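Local structure of RNA-dependent RNA polymerase (Toscana virus, 6QW0) at residues P34-K39 / R197-E202; I47-S52 / S61-F66. The protein probably cleaves short capped leaders from host messenger RNAs through its metal-dependent N-terminal endonuclease domain, to prime viral transcription by the L protein. All blocks are in the same frame, centred on the assembly; numbering follows the deposited sequence.

Contact 1: P34-K39 / R197-E202; sequences PAYVIK and RDIFEE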
loop_
_atom_site.group_PDB
_atom_site.type_symbol
_atom_site.label_atom_id
_atom_site.label_comp_id
_atom_site.label_asym_id
_atom_site.label_seq_id
_atom_site.Cartn_x
_atom_site.Cartn_y
_atom_site.Cartn_z
ATOM N N PRO A 34 -0.253 -18.877 10.588
ATOM C CA PRO A 34 -0.064 -20.111 9.813
ATOM C C PRO A 34 1.396 -20.507 9.693
ATOM O O PRO A 34 2.289 -19.667 9.561
ATOM C CB PRO A 34 -0.655 -19.770 8.439
ATOM C CG PRO A 34 -0.433 -18.284 8.323
ATOM C CD PRO A 34 -0.640 -17.738 9.734
ATOM N N ALA A 35 1.626 -21.819 9.744
ATOM C CA ALA A 35 2.931 -22.378 9.434
ATOM C C ALA A 35 3.293 -22.114 7.976
ATOM O O ALA A 35 2.431 -21.876 7.134
ATOM C CB ALA A 35 2.940 -23.888 9.682
ATOM N N TYR A 36 4.590 -22.165 7.689
ATOM C CA TYR A 36 5.095 -22.008 6.332
ATOM C C TYR A 36 6.268 -22.958 6.130
ATOM O O TYR A 36 7.027 -23.243 7.059
ATOM C CB TYR A 36 5.534 -20.544 6.026
ATOM C CG TYR A 36 6.400 -19.920 7.106
ATOM C CD1 TYR A 36 5.825 -19.261 8.188
ATOM C CD2 TYR A 36 7.792 -20.023 7.070
ATOM C CE1 TYR A 36 6.604 -18.712 9.200
ATOM C CE2 TYR A 36 8.580 -19.472 8.080
ATOM C CZ TYR A 36 7.978 -18.822 9.142
ATOM O OH TYR A 36 8.750 -18.283 10.155
ATOM N N VAL A 37 6.402 -23.459 4.905
ATOM C CA VAL A 37 7.520 -24.311 4.516
ATOM C C VAL A 37 8.200 -23.644 3.330
ATOM O O VAL A 37 7.550 -23.377 2.313
ATOM C CB VAL A 37 7.068 -25.736 4.153
ATOM C CG1 VAL A 37 8.273 -26.586 3.749
ATOM C CG2 VAL A 37 6.313 -26.379 5.315
ATOM N N ILE A 38 9.493 -23.358 3.467
ATOM C CA ILE A 38 10.282 -22.710 2.424
ATOM C C ILE A 38 11.194 -23.749 1.792
ATOM O O ILE A 38 11.909 -24.468 2.502
ATOM C CB ILE A 38 11.108 -21.538 2.982
ATOM C CG1 ILE A 38 10.192 -20.500 3.626
ATOM C CG2 ILE A 38 11.957 -20.923 1.873
ATOM C CD1 ILE A 38 10.939 -19.420 4.388
ATOM N N LYS A 39 11.189 -23.810 0.462
ATOM C CA LYS A 39 12.013 -24.743 -0.295
ATOM C C LYS A 39 12.728 -23.999 -1.415
ATOM O O LYS A 39 12.202 -23.033 -1.972
ATOM C CB LYS A 39 11.178 -25.890 -0.886
ATOM C CG LYS A 39 10.423 -26.716 0.144
ATOM C CD LYS A 39 11.371 -27.582 0.951
ATOM N N ARG A 197 7.674 -10.638 8.027
ATOM C CA ARG A 197 8.941 -10.513 8.742
ATOM C C ARG A 197 9.481 -11.879 9.146
ATOM O O ARG A 197 10.690 -12.123 9.054
ATOM C CB ARG A 197 8.769 -9.636 9.978
ATOM C CG ARG A 197 8.625 -8.155 9.664
ATOM C CD ARG A 197 8.136 -7.380 10.865
ATOM N NE ARG A 197 9.014 -7.516 12.027
ATOM C CZ ARG A 197 9.245 -6.540 12.903
ATOM N NH1 ARG A 197 8.679 -5.351 12.743
ATOM N NH2 ARG A 197 10.046 -6.749 13.941
ATOM N N ASP A 198 8.605 -12.773 9.613
ATOM C CA ASP A 198 9.045 -14.120 9.984
ATOM C C ASP A 198 9.619 -14.848 8.777
ATOM O O ASP A 198 10.685 -15.471 8.857
ATOM C CB ASP A 198 7.884 -14.922 10.574
ATOM C CG ASP A 198 7.534 -14.516 12.000
ATOM O OD1 ASP A 198 8.373 -13.897 12.690
ATOM O OD2 ASP A 198 6.403 -14.828 12.435
ATOM N N ILE A 199 8.916 -14.780 7.644
ATOM C CA ILE A 199 9.368 -15.471 6.440
ATOM C C ILE A 199 10.658 -14.853 5.932
ATOM O O ILE A 199 11.597 -15.562 5.552
ATOM C CB ILE A 199 8.263 -15.442 5.366
ATOM C CG1 ILE A 199 7.070 -16.288 5.810
ATOM C CG2 ILE A 199 8.800 -15.922 4.015
ATOM C CD1 ILE A 199 5.831 -16.088 4.948
ATOM N N PHE A 200 10.731 -13.520 5.930
ATOM C CA PHE A 200 11.905 -12.835 5.405
ATOM C C PHE A 200 13.168 -13.197 6.180
ATOM O O PHE A 200 14.247 -13.332 5.592
ATOM C CB PHE A 200 11.679 -11.326 5.439
ATOM C CG PHE A 200 12.816 -10.538 4.874
ATOM C CD1 PHE A 200 13.027 -10.491 3.506
ATOM C CD2 PHE A 200 13.693 -9.865 5.710
ATOM C CE1 PHE A 200 14.084 -9.773 2.976
ATOM C CE2 PHE A 200 14.753 -9.146 5.187
ATOM C CZ PHE A 200 14.946 -9.099 3.821
ATOM N N GLU A 201 13.062 -13.335 7.503
ATOM C CA GLU A 201 14.250 -13.646 8.292
ATOM C C GLU A 201 14.805 -15.017 7.934
ATOM O O GLU A 201 16.021 -15.234 7.991
ATOM C CB GLU A 201 13.937 -13.569 9.784
ATOM C CG GLU A 201 15.174 -13.621 10.671
ATOM C CD GLU A 201 14.854 -13.993 12.108
ATOM O OE1 GLU A 201 13.806 -13.546 12.622
ATOM O OE2 GLU A 201 15.651 -14.734 12.723
ATOM N N GLU A 202 13.940 -15.946 7.539
ATOM C CA GLU A 202 14.403 -17.261 7.113
ATOM C C GLU A 202 14.797 -17.274 5.640
ATOM O O GLU A 202 15.679 -18.048 5.248
ATOM C CB GLU A 202 13.330 -18.318 7.423
ATOM C CG GLU A 202 13.127 -18.512 8.941
ATOM C CD GLU A 202 12.082 -19.549 9.319
ATOM O OE1 GLU A 202 11.982 -20.599 8.645
ATOM O OE2 GLU A 202 11.357 -19.311 10.319
HETATM O O HOH W 1 10.141 -22.521 7.295
#

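Contact 2: I47-S52 / S61-F66; sequences IDIATS and STIQPF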
loop_
_atom_site.group_PDB
_atom_site.type_symbol
_atom_site.label_atom_id
_atom_site.label_comp_id
_atom_site.label_asym_id
_atom_site.label_seq_id
_atom_site.Cartn_x
_atom_site.Cartn_y
_atom_site.Cartn_z
ATOM N N ILE A 47 7.035 -21.115 -1.223
ATOM C CA ILE A 47 6.501 -21.034 0.142
ATOM C C ILE A 47 5.104 -21.641 0.172
ATOM O O ILE A 47 4.190 -21.133 -0.487
ATOM C CB ILE A 47 6.436 -19.589 0.668
ATOM C CG1 ILE A 47 7.768 -18.860 0.481
ATOM C CG2 ILE A 47 6.047 -19.587 2.152
ATOM C CD1 ILE A 47 7.675 -17.383 0.763
ATOM N N ASP A 48 4.929 -22.705 0.958
ATOM C CA ASP A 48 3.613 -23.279 1.217
ATOM C C ASP A 48 3.152 -22.803 2.588
ATOM O O ASP A 48 3.773 -23.129 3.604
ATOM C CB ASP A 48 3.649 -24.808 1.161
ATOM C CG ASP A 48 2.275 -25.453 1.393
ATOM O OD1 ASP A 48 1.261 -24.739 1.579
ATOM O OD2 ASP A 48 2.209 -26.702 1.385
ATOM N N ILE A 49 2.065 -22.042 2.613
ATOM C CA ILE A 49 1.540 -21.454 3.843
ATOM C C ILE A 49 0.316 -22.248 4.268
ATOM O O ILE A 49 -0.577 -22.512 3.453
ATOM C CB ILE A 49 1.211 -19.960 3.657
ATOM C CG1 ILE A 49 2.489 -19.196 3.302
ATOM C CG2 ILE A 49 0.548 -19.408 4.924
ATOM C CD1 ILE A 49 2.258 -17.788 2.830
ATOM N N ALA A 50 0.282 -22.658 5.540
ATOM C CA ALA A 50 -0.756 -23.570 6.025
ATOM C C ALA A 50 -2.029 -22.793 6.365
ATOM O O ALA A 50 -2.438 -22.653 7.521
ATOM C CB ALA A 50 -0.243 -24.359 7.225
ATOM N N THR A 51 -2.681 -22.280 5.321
ATOM C CA THR A 51 -3.888 -21.491 5.539
ATOM C C THR A 51 -5.012 -22.315 6.163
ATOM O O THR A 51 -5.951 -21.741 6.728
ATOM C CB THR A 51 -4.342 -20.861 4.213
ATOM O OG1 THR A 51 -4.467 -21.882 3.218
ATOM C CG2 THR A 51 -3.313 -19.839 3.730
ATOM N N SER A 52 -4.929 -23.648 6.101
ATOM C CA SER A 52 -5.915 -24.481 6.778
ATOM C C SER A 52 -5.907 -24.283 8.288
ATOM O O SER A 52 -6.908 -24.584 8.943
ATOM C CB SER A 52 -5.673 -25.959 6.459
ATOM O OG SER A 52 -4.398 -26.386 6.916
ATOM N N SER A 61 -7.144 -14.113 6.789
ATOM C CA SER A 61 -7.967 -14.812 5.811
ATOM C C SER A 61 -7.657 -14.392 4.382
ATOM O O SER A 61 -8.032 -15.110 3.450
ATOM C CB SER A 61 -9.448 -14.573 6.088
ATOM O OG SER A 61 -9.742 -13.189 6.025
ATOM N N THR A 62 -6.964 -13.269 4.179
ATOM C CA THR A 62 -6.595 -12.898 2.815
ATOM C C THR A 62 -5.343 -13.600 2.310
ATOM O O THR A 62 -4.978 -13.405 1.150
ATOM C CB THR A 62 -6.369 -11.385 2.687
ATOM O OG1 THR A 62 -5.234 -10.996 3.481
ATOM C CG2 THR A 62 -7.601 -10.602 3.110
ATOM N N ILE A 63 -4.666 -14.395 3.135
ATOM C CA ILE A 63 -3.397 -14.997 2.733
ATOM C C ILE A 63 -3.671 -16.217 1.864
ATOM O O ILE A 63 -4.478 -17.081 2.225
ATOM C CB ILE A 63 -2.567 -15.376 3.972
ATOM C CG1 ILE A 63 -2.215 -14.113 4.772
ATOM C CG2 ILE A 63 -1.311 -16.130 3.561
ATOM C CD1 ILE A 63 -1.792 -14.427 6.204
ATOM N N GLN A 64 -2.978 -16.308 0.755
ATOM C CA GLN A 64 -3.048 -17.425 -0.173
ATOM C C GLN A 64 -2.019 -18.493 0.198
ATOM O O GLN A 64 -0.956 -18.177 0.746
ATOM C CB GLN A 64 -2.803 -16.939 -1.598
ATOM C CG GLN A 64 -3.815 -15.893 -2.059
ATOM C CD GLN A 64 -5.246 -16.299 -1.767
ATOM O OE1 GLN A 64 -5.754 -17.269 -2.333
ATOM N NE2 GLN A 64 -5.903 -15.566 -0.872
ATOM N N PRO A 65 -2.302 -19.762 -0.106
ATOM C CA PRO A 65 -1.443 -20.851 0.402
ATOM C C PRO A 65 -0.095 -20.995 -0.276
ATOM O O PRO A 65 0.793 -21.613 0.324
ATOM C CB PRO A 65 -2.295 -22.102 0.180
ATOM C CG PRO A 65 -3.293 -21.710 -0.868
ATOM C CD PRO A 65 -3.599 -20.273 -0.576
ATOM N N PHE A 66 0.107 -20.494 -1.496
ATOM C CA PHE A 66 1.334 -20.793 -2.226
ATOM C C PHE A 66 1.931 -19.537 -2.842
ATOM O O PHE A 66 1.221 -18.757 -3.484
ATOM C CB PHE A 66 1.075 -21.829 -3.317
ATOM C CG PHE A 66 0.632 -23.138 -2.777
ATOM C CD1 PHE A 66 1.545 -24.007 -2.211
ATOM C CD2 PHE A 66 -0.705 -23.483 -2.791
ATOM C CE1 PHE A 66 1.131 -25.215 -1.691
ATOM C CE2 PHE A 66 -1.126 -24.684 -2.268
ATOM C CZ PHE A 66 -0.210 -25.552 -1.715
#

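Contact 1: P34-K39 / R197-E202
Tyr36 opens the touching part of strand 36-39, an outermost strand of a three-stranded antiparallel sheet that packs on the C-terminal part of helix 183-203; the axes of 36-39 and 197-202 run in the same general direction, 28° apart. A chi1 of 47° tucks its CG over the backbone, flanked by N and C, and sends the ring out to the helix. Ile199 CG1 lies over the centre of one ring face in a CH-pi contact, 3.9 Å from the Tyr36 ring centroid and only 8° off the ring normal; the two side chains pass head to tail. The hydroxyl goes further, donating from Tyr36 OH to Glu202 OE2 at 2.8 Å and meeting that oxygen from above the carboxylate plane. Asp198 adds its CB, 3.5 Å from Tyr36 OH. Two residues on, Ile38 reaches the helix with CD1, which packs 4.1 Å from Ile199 CG2 and 4.0 Å from Glu202 CB. The Glu202 chain, stretched out past CG, thus passes Ile38 and brings its carboxylate to the edge of the tyrosine ring. There both carboxylate oxygens are used: a water donates to Glu202 OE1 at 3.0 Å and to the backbone Tyr36 O at 3.2 Å.

Contact 2: I47-S52 / S61-F66
The Phe66 ring has the Asp48 carboxylate as its flat neighbour, the two side chains running alongside one another with the group planes 32° apart. The carboxylate comes to the ring obliquely, with Asp48 CG 3.3 Å from Phe66 CE1, but this holds for one of two modelled positions of the Asp48 side chain. Firmer is the backbone: the two residues form an antiparallel non-hydrogen-bonded pair, where strand 46-49 meets the start of strand 66-68. On either side of the pair a backbone oxygen receives a CA-H: Phe66 CA lies 3.4 Å from Ile47 O, and Asp48 CA the same distance from Pro65 O. Pro65 O also takes the N-H of Ile49, 2.7 Å from Ile49 N, in a bond straight at the hydrogen (179°), with the donor somewhat tilted from the carbonyl plane. Beyond this bond, the Ile49 side chain lies roughly perpendicular to that of Ile63, Ile49 CD1 and Ile63 CG2 being 4.0 Å apart; Phe81 of helix 77-82 touches both. Thr51, just past the inverse gamma turn centred on Ala50, lays its CG2 3.4 Å from Ile63 O, while its OG1 faces Pro65 CB at 3.7 Å. Since Pro65 O accepts both an N-H and a CA-H, the edge is held mainly through the backbone, with apolar side chains packed beside it.

Overall arrangement
After strands 16-17 and 22-25 of the larger mixed sheet, the chain lays down strand 36-39, then returns antiparallel as strand 46-49, with backbone hydrogen bonds between Val37 and Asp48 and between Ala35 and Ala50. Contact 2 closes the short loop that follows, bringing 61-66 back beside 47-52 and leading into strand 66-68, the third strand of the small sheet. The chain then runs through the rest of the domain, including the manganese-binding residues, before contact 1 closes a far longer loop with helix 183-203. Contact 2 is nested inside it, the two centres about 11 Å apart. The same helix also touches contact 2, with Ile199 on Ile47 and Leu195 on Ile63, so one helix backs the small sheet at both contacts.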